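Local coordinates for protein glcnac-alpha-1,4-gal-releasing endo-beta-galactosidase (Clostridium perfringens, PDB 1UPS) that probably hydrolyses internal beta-galactosidic bonds of glycans to release GlcNAc-alpha-1,4-Gal, as a calcium-binding member of glycoside hydrolase family 16, at residues A[143-148]-A[173-178]; A[92-97]-A[253-258]. One frame throughout, in Å; residues are numbered along the deposited sequence.

Following the chain from the N terminus, segment 92-97 comes first and meets its partner only at 253-258, so interaction 2 closes a long loop of 155 intervening residues. Interaction 1 is nested inside that loop: 143-148 and 173-178 have 24 residues between them, which hold the rest of strand 145-152 and strand 168-170. The two contacts touch, with centres about 10 Å apart, because strands 145-152 and 246-254 are neighbours in one antiparallel sheet. His145 spans them, its backbone bonded to Tyr253 and its ring to Ser258. Together they tie an outermost strand, 94-99, to two inner strands and the loop before strand 181-187.

Interaction 1: A[143-148]-A[173-178]; sequences GGHQAW and ETFFSK
Phe176 N reaches Gly144 O at 3.0 Å in a nearly straight bond (165°), and water 1 joins the same carbonyl to Ser177 N. Thr174 O receives two N-H groups from Gln146. The side-chain NE2 gives the stronger bond, 3.0 Å to Thr174 O, from above the carbonyl plane, while the backbone N adds a weak one. The Gln146 chain can double back this way because CG sits between the backbone N and the carbonyl carbon (chi1 52°) and the chain bends again at chi2. Its OE1 accepts from Ser138 N, so a glutamine, donor and acceptor in one group, suits the place. A second water links His145 NE2 to Glu173 OE1. Glu173 OE2 forms a salt bridge with Arg183, and His145 ND1 is bonded to Ser258. Beside this bridge, His145 CD2 lies 3.6 Å from Glu173 CG, the imidazole and carboxylate planes almost perpendicular.

Phe176 lays one ring face over the backbone of Gly144 and His145, with Gly144 CA 3.9 Å from the ring centroid in a CH-pi contact. Only glycine suits this spot: a CB would strike the ring and, at these backbone angles, also jam against Gly143 O. Gln146 NE2 approaches the ring edge, 3.8 Å from Phe176 CD1.

A single bridge, His145 with Phe175, relates the backbones, and a type I turn follows from Phe175 to Lys178, closed by Lys178 N to Phe175 O, in the loop joining antiparallel strands 168-170 and 181-187. Strand 145-152 lies between strands 168-170 and 246-254, and the 173-178 loop runs on beside it from the 168-170 side; Thr174 and Phe175 pack on strand 181-187, and Phe176 touches Ile252 and Lys267.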
ATOM      1  N   GLY A 143      20.329  -0.303 -12.481  1.00  9.78           N
ATOM      2  CA  GLY A 143      19.667  -1.386 -11.747  1.00  9.66           C
ATOM      3  C   GLY A 143      19.739  -1.233 -10.232  1.00  9.38           C
ATOM      4  O   GLY A 143      20.750  -0.772  -9.680  1.00  9.01           O
ATOM      5  N   GLY A 144      18.662  -1.626  -9.550  1.00  9.07           N
ATOM      6  CA  GLY A 144      18.598  -1.488  -8.108  1.00  9.31           C
ATOM      7  C   GLY A 144      17.278  -0.876  -7.671  1.00  9.85           C
ATOM      8  O   GLY A 144      16.482  -0.414  -8.500  1.00 10.18           O
ATOM      9  N   HIS A 145      17.038  -0.902  -6.366  1.00  9.83           N
ATOM     10  CA  HIS A 145      15.837  -0.299  -5.791  1.00 10.12           C
ATOM     11  C   HIS A 145      16.054  -0.025  -4.321  1.00 10.44           C
ATOM     12  O   HIS A 145      17.007  -0.521  -3.744  1.00 10.49           O
ATOM     13  CB  HIS A 145      14.584  -1.182  -6.026  1.00  9.91           C
ATOM     14  CG  HIS A 145      14.524  -2.451  -5.218  1.00 10.29           C
ATOM     15  ND1 HIS A 145      15.206  -3.598  -5.567  1.00 12.87           N
ATOM     16  CD2 HIS A 145      13.781  -2.771  -4.130  1.00 11.61           C
ATOM     17  CE1 HIS A 145      14.905  -4.567  -4.713  1.00 14.20           C
ATOM     18  NE2 HIS A 145      14.039  -4.086  -3.827  1.00 12.63           N
ATOM     19  N   GLN A 146      15.173   0.775  -3.730  1.00  9.72           N
ATOM     20  CA  GLN A 146      15.152   0.928  -2.280  1.00  9.96           C
ATOM     21  C   GLN A 146      13.827   0.366  -1.795  1.00  9.69           C
ATOM     22  O   GLN A 146      12.896   0.205  -2.588  1.00  9.78           O
ATOM     23  CB  GLN A 146      15.298   2.405  -1.875  1.00  9.63           C
ATOM     24  CG  GLN A 146      14.303   3.354  -2.572  1.00  9.33           C
ATOM     25  CD  GLN A 146      14.984   4.168  -3.676  1.00  9.74           C
ATOM     26  OE1 GLN A 146      15.960   4.872  -3.407  1.00 11.69           O
ATOM     27  NE2 GLN A 146      14.501   4.042  -4.911  1.00  8.60           N
ATOM     28  N   ALA A 147      13.734   0.062  -0.501  1.00 10.19           N
ATOM     29  CA  ALA A 147      12.512  -0.548   0.015  1.00  9.62           C
ATOM     30  C   ALA A 147      12.218  -0.186   1.466  1.00 10.43           C
ATOM     31  O   ALA A 147      13.125  -0.150   2.312  1.00  9.76           O
ATOM     32  CB  ALA A 147      12.564  -2.074  -0.156  1.00  9.79           C
ATOM     33  N   TRP A 148      10.938   0.098   1.720  1.00  9.91           N
ATOM     34  CA  TRP A 148      10.408   0.213   3.068  1.00 10.23           C
ATOM     35  C   TRP A 148       9.337  -0.853   3.102  1.00  9.86           C
ATOM     36  O   TRP A 148       8.375  -0.806   2.313  1.00 10.31           O
ATOM     37  CB  TRP A 148       9.779   1.582   3.274  1.00  9.98           C
ATOM     38  CG  TRP A 148       9.009   1.739   4.571  1.00 11.03           C
ATOM     39  CD1 TRP A 148       9.202   1.073   5.761  1.00  9.73           C
ATOM     40  CD2 TRP A 148       7.937   2.657   4.796  1.00 10.77           C
ATOM     41  NE1 TRP A 148       8.276   1.506   6.695  1.00 10.56           N
ATOM     42  CE2 TRP A 148       7.512   2.498   6.136  1.00 10.08           C
ATOM     43  CE3 TRP A 148       7.286   3.595   3.994  1.00 10.66           C
ATOM     44  CZ2 TRP A 148       6.445   3.235   6.683  1.00  9.71           C
ATOM     45  CZ3 TRP A 148       6.231   4.339   4.537  1.00  9.68           C
ATOM     46  CH2 TRP A 148       5.817   4.143   5.867  1.00 10.50           C
ATOM     47  N   GLU A 173       8.910   0.157  -2.872  1.00 10.98           N
ATOM     48  CA  GLU A 173       9.866  -0.755  -3.475  1.00 11.43           C
ATOM     49  C   GLU A 173      10.412  -0.153  -4.771  1.00 10.39           C
ATOM     50  O   GLU A 173      10.912  -0.871  -5.647  1.00 10.90           O
ATOM     51  CB  GLU A 173       9.177  -2.128  -3.723  1.00 11.99           C
ATOM     52  CG  GLU A 173      10.174  -3.245  -3.934  1.00 15.49           C
ATOM     53  CD  GLU A 173       9.523  -4.590  -4.275  1.00 17.08           C
ATOM     54  OE1 GLU A 173      10.025  -5.592  -3.749  1.00 21.96           O
ATOM     55  OE2 GLU A 173       8.580  -4.655  -5.105  1.00 17.17           O
ATOM     56  N   THR A 174      10.338   1.179  -4.865  1.00 10.22           N
ATOM     57  CA  THR A 174      10.604   1.917  -6.105  1.00  9.56           C
ATOM     58  C   THR A 174      11.984   1.637  -6.719  1.00  9.33           C
ATOM     59  O   THR A 174      13.011   1.725  -6.038  1.00  9.37           O
ATOM     60  CB  THR A 174      10.414   3.407  -5.837  1.00 10.19           C
ATOM     61  OG1 THR A 174       9.075   3.600  -5.313  1.00  9.58           O
ATOM     62  CG2 THR A 174      10.458   4.204  -7.159  1.00  8.49           C
ATOM     63  N   PHE A 175      12.001   1.324  -8.011  1.00  9.41           N
ATOM     64  CA  PHE A 175      13.260   1.045  -8.743  1.00 10.07           C
ATOM     65  C   PHE A 175      14.004   2.321  -9.071  1.00 10.01           C
ATOM     66  O   PHE A 175      13.372   3.314  -9.433  1.00 10.77           O
ATOM     67  CB  PHE A 175      12.976   0.373 -10.080  1.00 10.09           C
ATOM     68  CG  PHE A 175      12.549  -1.078  -9.982  1.00 11.43           C
ATOM     69  CD1 PHE A 175      12.674  -1.899 -11.093  1.00 13.21           C
ATOM     70  CD2 PHE A 175      12.017  -1.604  -8.796  1.00 12.48           C
ATOM     71  CE1 PHE A 175      12.289  -3.253 -11.026  1.00 12.19           C
ATOM     72  CE2 PHE A 175      11.620  -2.944  -8.721  1.00 13.59           C
ATOM     73  CZ  PHE A 175      11.751  -3.763  -9.859  1.00 12.14           C
ATOM     74  N   PHE A 176      15.338   2.280  -9.020  1.00  9.67           N
ATOM     75  CA  PHE A 176      16.174   3.427  -9.420  1.00  9.70           C
ATOM     76  C   PHE A 176      15.897   3.864 -10.873  1.00 10.25           C
ATOM     77  O   PHE A 176      16.024   5.048 -11.197  1.00 10.13           O
ATOM     78  CB  PHE A 176      17.680   3.100  -9.383  1.00  9.58           C
ATOM     79  CG  PHE A 176      18.220   2.648  -8.039  1.00  9.94           C
ATOM     80  CD1 PHE A 176      17.524   2.846  -6.854  1.00 10.00           C
ATOM     81  CD2 PHE A 176      19.471   2.012  -7.993  1.00  9.82           C
ATOM     82  CE1 PHE A 176      18.054   2.404  -5.626  1.00 10.67           C
ATOM     83  CE2 PHE A 176      20.010   1.567  -6.776  1.00 10.24           C
ATOM     84  CZ  PHE A 176      19.301   1.756  -5.595  1.00 10.80           C
ATOM     85  N   SER A 177      15.542   2.905 -11.734  1.00 10.32           N
ATOM     86  CA  SER A 177      15.371   3.173 -13.174  1.00 10.94           C
ATOM     87  C   SER A 177      13.993   3.749 -13.575  1.00 11.25           C
ATOM     88  O   SER A 177      13.759   4.088 -14.759  1.00 11.19           O
ATOM     89  CB  SER A 177      15.662   1.899 -13.977  1.00 10.67           C
ATOM     90  OG  SER A 177      14.627   0.940 -13.828  1.00 10.57           O
ATOM     91  N   LYS A 178      13.102   3.875 -12.602  1.00 11.22           N
ATOM     92  CA  LYS A 178      11.719   4.263 -12.881  1.00 11.79           C
ATOM     93  C   LYS A 178      11.379   5.504 -12.041  1.00 11.50           C
ATOM     94  O   LYS A 178      10.630   5.442 -11.063  1.00 12.07           O
ATOM     95  CB  LYS A 178      10.772   3.085 -12.619  1.00 11.18           C
ATOM     96  CG  LYS A 178      11.082   1.859 -13.508  1.00 11.87           C
ATOM     97  CD  LYS A 178      10.210   0.636 -13.123  1.00 16.26           C
ATOM     98  CE  LYS A 178      10.609  -0.615 -13.908  1.00 17.71           C
ATOM     99  NZ  LYS A 178       9.842  -1.864 -13.494  1.00 16.42           N
TER
HETATM  100  O   HOH W   1      16.338   0.143 -11.176  1.00 12.86           O
HETATM  101  O   HOH W   2      12.284  -5.618  -2.159  1.00 23.15           O

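Interaction 2: A[92-97]-A[253-258]; sequences TVRSSA and YTDAGS
Arg94 forms a side-on salt bridge with Asp255, NE and NH1 both donating to the single atom OD1, at 2.9 Å from NE and 2.8 Å from NH1. The guanidinium and carboxylate planes are only 12° apart, and OD1 lies in the guanidinium plane. A bend at chi3 (-85°), with chi2 and chi4 extended, turns the arginine head to the acid. The pair is further fixed: Arg94 NH2 donates to the carbonyls of Glu80 and Gln82, Asp255 OD2 is bonded to His261, and water 3 connects OD1 with Thr92 O. This many-armed support is a good reason for an arginine here.

Between the backbones, Arg94 and Thr254 form an antiparallel hydrogen-bonded pair, each N giving a 3.1 Å bond to the other's O. The next pair, Ser95 with Tyr253, is non-hydrogen-bonded, and its side chains share the opposite face of the sheet. Ser95 OG, set anti to its own N (chi1 179°), stands over one face of the tyrosine ring while bonding to Ile252 O. Val93 CG1 meets the edge of that ring, 3.9 Å from Tyr253 CD2, and touches Ala256 CB; CG2 packs against Asp255 O and Ala256 CA, so the branch lets two methyls cover different atoms.

The contact joins edge strand 94-99 to its neighbour 246-254 in a six-stranded antiparallel sheet, consistent with the jelly-roll sandwich of family 16 glycoside hydrolases.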
ATOM      1  N   THR A  92      24.599 -13.064  -5.619  1.00  9.20           N
ATOM      2  CA  THR A  92      25.447 -11.888  -5.491  1.00  8.78           C
ATOM      3  C   THR A  92      24.659 -10.589  -5.276  1.00  9.37           C
ATOM      4  O   THR A  92      25.157  -9.504  -5.566  1.00  8.80           O
ATOM      5  CB  THR A  92      26.442 -11.770  -6.674  1.00  8.75           C
ATOM      6  OG1 THR A  92      25.743 -11.852  -7.935  1.00  9.29           O
ATOM      7  CG2 THR A  92      27.400 -12.971  -6.693  1.00  8.18           C
ATOM      8  N   VAL A  93      23.448 -10.704  -4.739  1.00  9.38           N
ATOM      9  CA  VAL A  93      22.665  -9.503  -4.381  1.00 10.07           C
ATOM     10  C   VAL A  93      23.394  -8.718  -3.283  1.00 10.18           C
ATOM     11  O   VAL A  93      23.887  -9.299  -2.313  1.00 10.53           O
ATOM     12  CB  VAL A  93      21.268  -9.889  -3.838  1.00 10.36           C
ATOM     13  CG1 VAL A  93      20.527  -8.663  -3.255  1.00 11.15           C
ATOM     14  CG2 VAL A  93      20.401 -10.570  -4.933  1.00 11.49           C
ATOM     15  N   ARG A  94      23.457  -7.404  -3.430  1.00 10.90           N
ATOM     16  CA  ARG A  94      24.018  -6.567  -2.382  1.00 11.02           C
ATOM     17  C   ARG A  94      22.907  -5.750  -1.770  1.00 10.52           C
ATOM     18  O   ARG A  94      22.001  -5.323  -2.484  1.00 11.86           O
ATOM     19  CB  ARG A  94      25.107  -5.697  -2.966  1.00 11.85           C
ATOM     20  CG  ARG A  94      26.267  -6.620  -3.447  1.00 14.26           C
ATOM     21  CD  ARG A  94      27.432  -5.891  -3.945  1.00 14.85           C
ATOM     22  NE  ARG A  94      27.323  -5.502  -5.349  1.00 13.17           N
ATOM     23  CZ  ARG A  94      28.268  -4.793  -5.942  1.00 14.17           C
ATOM     24  NH1 ARG A  94      28.177  -4.457  -7.217  1.00 11.71           N
ATOM     25  NH2 ARG A  94      29.333  -4.420  -5.230  1.00 14.57           N
ATOM     26  N   SER A  95      22.963  -5.546  -0.459  1.00  9.25           N
ATOM     27  CA  SER A  95      21.938  -4.737   0.214  1.00  9.60           C
ATOM     28  C   SER A  95      22.504  -4.158   1.497  1.00  9.62           C
ATOM     29  O   SER A  95      23.287  -4.825   2.177  1.00  9.96           O
ATOM     30  CB  SER A  95      20.669  -5.574   0.518  1.00  9.72           C
ATOM     31  OG  SER A  95      19.659  -4.800   1.203  1.00 10.43           O
ATOM     32  N   SER A  96      22.109  -2.923   1.813  1.00  9.75           N
ATOM     33  CA  SER A  96      22.374  -2.338   3.120  1.00 10.10           C
ATOM     34  C   SER A  96      21.028  -2.142   3.807  1.00  9.81           C
ATOM     35  O   SER A  96      20.186  -1.351   3.337  1.00 10.31           O
ATOM     36  CB  SER A  96      23.087  -0.992   2.991  1.00  9.43           C
ATOM     37  OG  SER A  96      24.469  -1.174   2.709  1.00 10.08           O
ATOM     38  N   ALA A  97      20.835  -2.813   4.937  1.00 10.57           N
ATOM     39  CA  ALA A  97      19.515  -2.822   5.608  1.00  9.78           C
ATOM     40  C   ALA A  97      19.572  -2.516   7.109  1.00 10.25           C
ATOM     41  O   ALA A  97      20.545  -2.882   7.796  1.00 10.92           O
ATOM     42  CB  ALA A  97      18.837  -4.203   5.404  1.00  9.70           C
ATOM     43  N   TYR A 253      19.088  -1.919  -2.453  1.00  9.86           N
ATOM     44  CA  TYR A 253      19.624  -3.089  -3.133  1.00 10.22           C
ATOM     45  C   TYR A 253      20.269  -2.695  -4.447  1.00 10.16           C
ATOM     46  O   TYR A 253      19.868  -1.701  -5.089  1.00  9.90           O
ATOM     47  CB  TYR A 253      18.484  -3.987  -3.575  1.00 10.15           C
ATOM     48  CG  TYR A 253      17.659  -4.646  -2.530  1.00 10.85           C
ATOM     49  CD1 TYR A 253      16.611  -3.963  -1.913  1.00 11.22           C
ATOM     50  CD2 TYR A 253      17.880  -5.999  -2.191  1.00 10.40           C
ATOM     51  CE1 TYR A 253      15.789  -4.618  -0.964  1.00 13.25           C
ATOM     52  CE2 TYR A 253      17.071  -6.647  -1.241  1.00 13.16           C
ATOM     53  CZ  TYR A 253      16.024  -5.935  -0.638  1.00 14.49           C
ATOM     54  OH  TYR A 253      15.208  -6.552   0.298  1.00 14.46           O
ATOM     55  N   THR A 254      21.237  -3.501  -4.875  1.00 10.17           N
ATOM     56  CA  THR A 254      21.561  -3.564  -6.305  1.00 10.47           C
ATOM     57  C   THR A 254      21.994  -4.987  -6.678  1.00 10.92           C
ATOM     58  O   THR A 254      22.212  -5.810  -5.784  1.00 10.06           O
ATOM     59  CB  THR A 254      22.586  -2.474  -6.718  1.00 10.89           C
ATOM     60  OG1 THR A 254      22.646  -2.393  -8.163  1.00  9.95           O
ATOM     61  CG2 THR A 254      24.021  -2.857  -6.267  1.00 12.03           C
ATOM     62  N   ASP A 255      22.068  -5.273  -7.982  1.00 10.23           N
ATOM     63  CA  ASP A 255      22.407  -6.620  -8.480  1.00 11.06           C
ATOM     64  C   ASP A 255      21.371  -7.677  -8.077  1.00 11.78           C
ATOM     65  O   ASP A 255      21.688  -8.870  -7.941  1.00 11.87           O
ATOM     66  CB  ASP A 255      23.799  -6.996  -8.001  1.00 10.81           C
ATOM     67  CG  ASP A 255      24.843  -6.038  -8.524  1.00 11.76           C
ATOM     68  OD1 ASP A 255      25.849  -5.798  -7.818  1.00 15.29           O
ATOM     69  OD2 ASP A 255      24.711  -5.467  -9.635  1.00 11.99           O
ATOM     70  N   ALA A 256      20.132  -7.213  -7.919  1.00 11.94           N
ATOM     71  CA  ALA A 256      18.999  -8.040  -7.538  1.00 12.59           C
ATOM     72  C   ALA A 256      18.010  -8.117  -8.698  1.00 12.89           C
ATOM     73  O   ALA A 256      18.375  -7.853  -9.860  1.00 13.15           O
ATOM     74  CB  ALA A 256      18.336  -7.466  -6.260  1.00 13.34           C
ATOM     75  N   GLY A 257      16.760  -8.470  -8.410  1.00 13.77           N
ATOM     76  CA  GLY A 257      15.779  -8.596  -9.478  1.00 13.78           C
ATOM     77  C   GLY A 257      15.427  -7.267 -10.137  1.00 13.91           C
ATOM     78  O   GLY A 257      14.842  -7.248 -11.230  1.00 14.29           O
ATOM     79  N   SER A 258      15.763  -6.164  -9.468  1.00 12.87           N
ATOM     80  CA  SER A 258      15.569  -4.821 -10.021  1.00 12.29           C
ATOM     81  C   SER A 258      16.711  -4.385 -10.929  1.00 11.72           C
ATOM     82  O   SER A 258      16.768  -3.225 -11.318  1.00 11.95           O
ATOM     83  CB  SER A 258      15.384  -3.784  -8.905  1.00 12.76           C
ATOM     84  OG  SER A 258      16.410  -3.908  -7.923  1.00 13.35           O
TER
HETATM   85  O   HOH W   3      27.037  -8.304  -6.740  1.00 31.68           O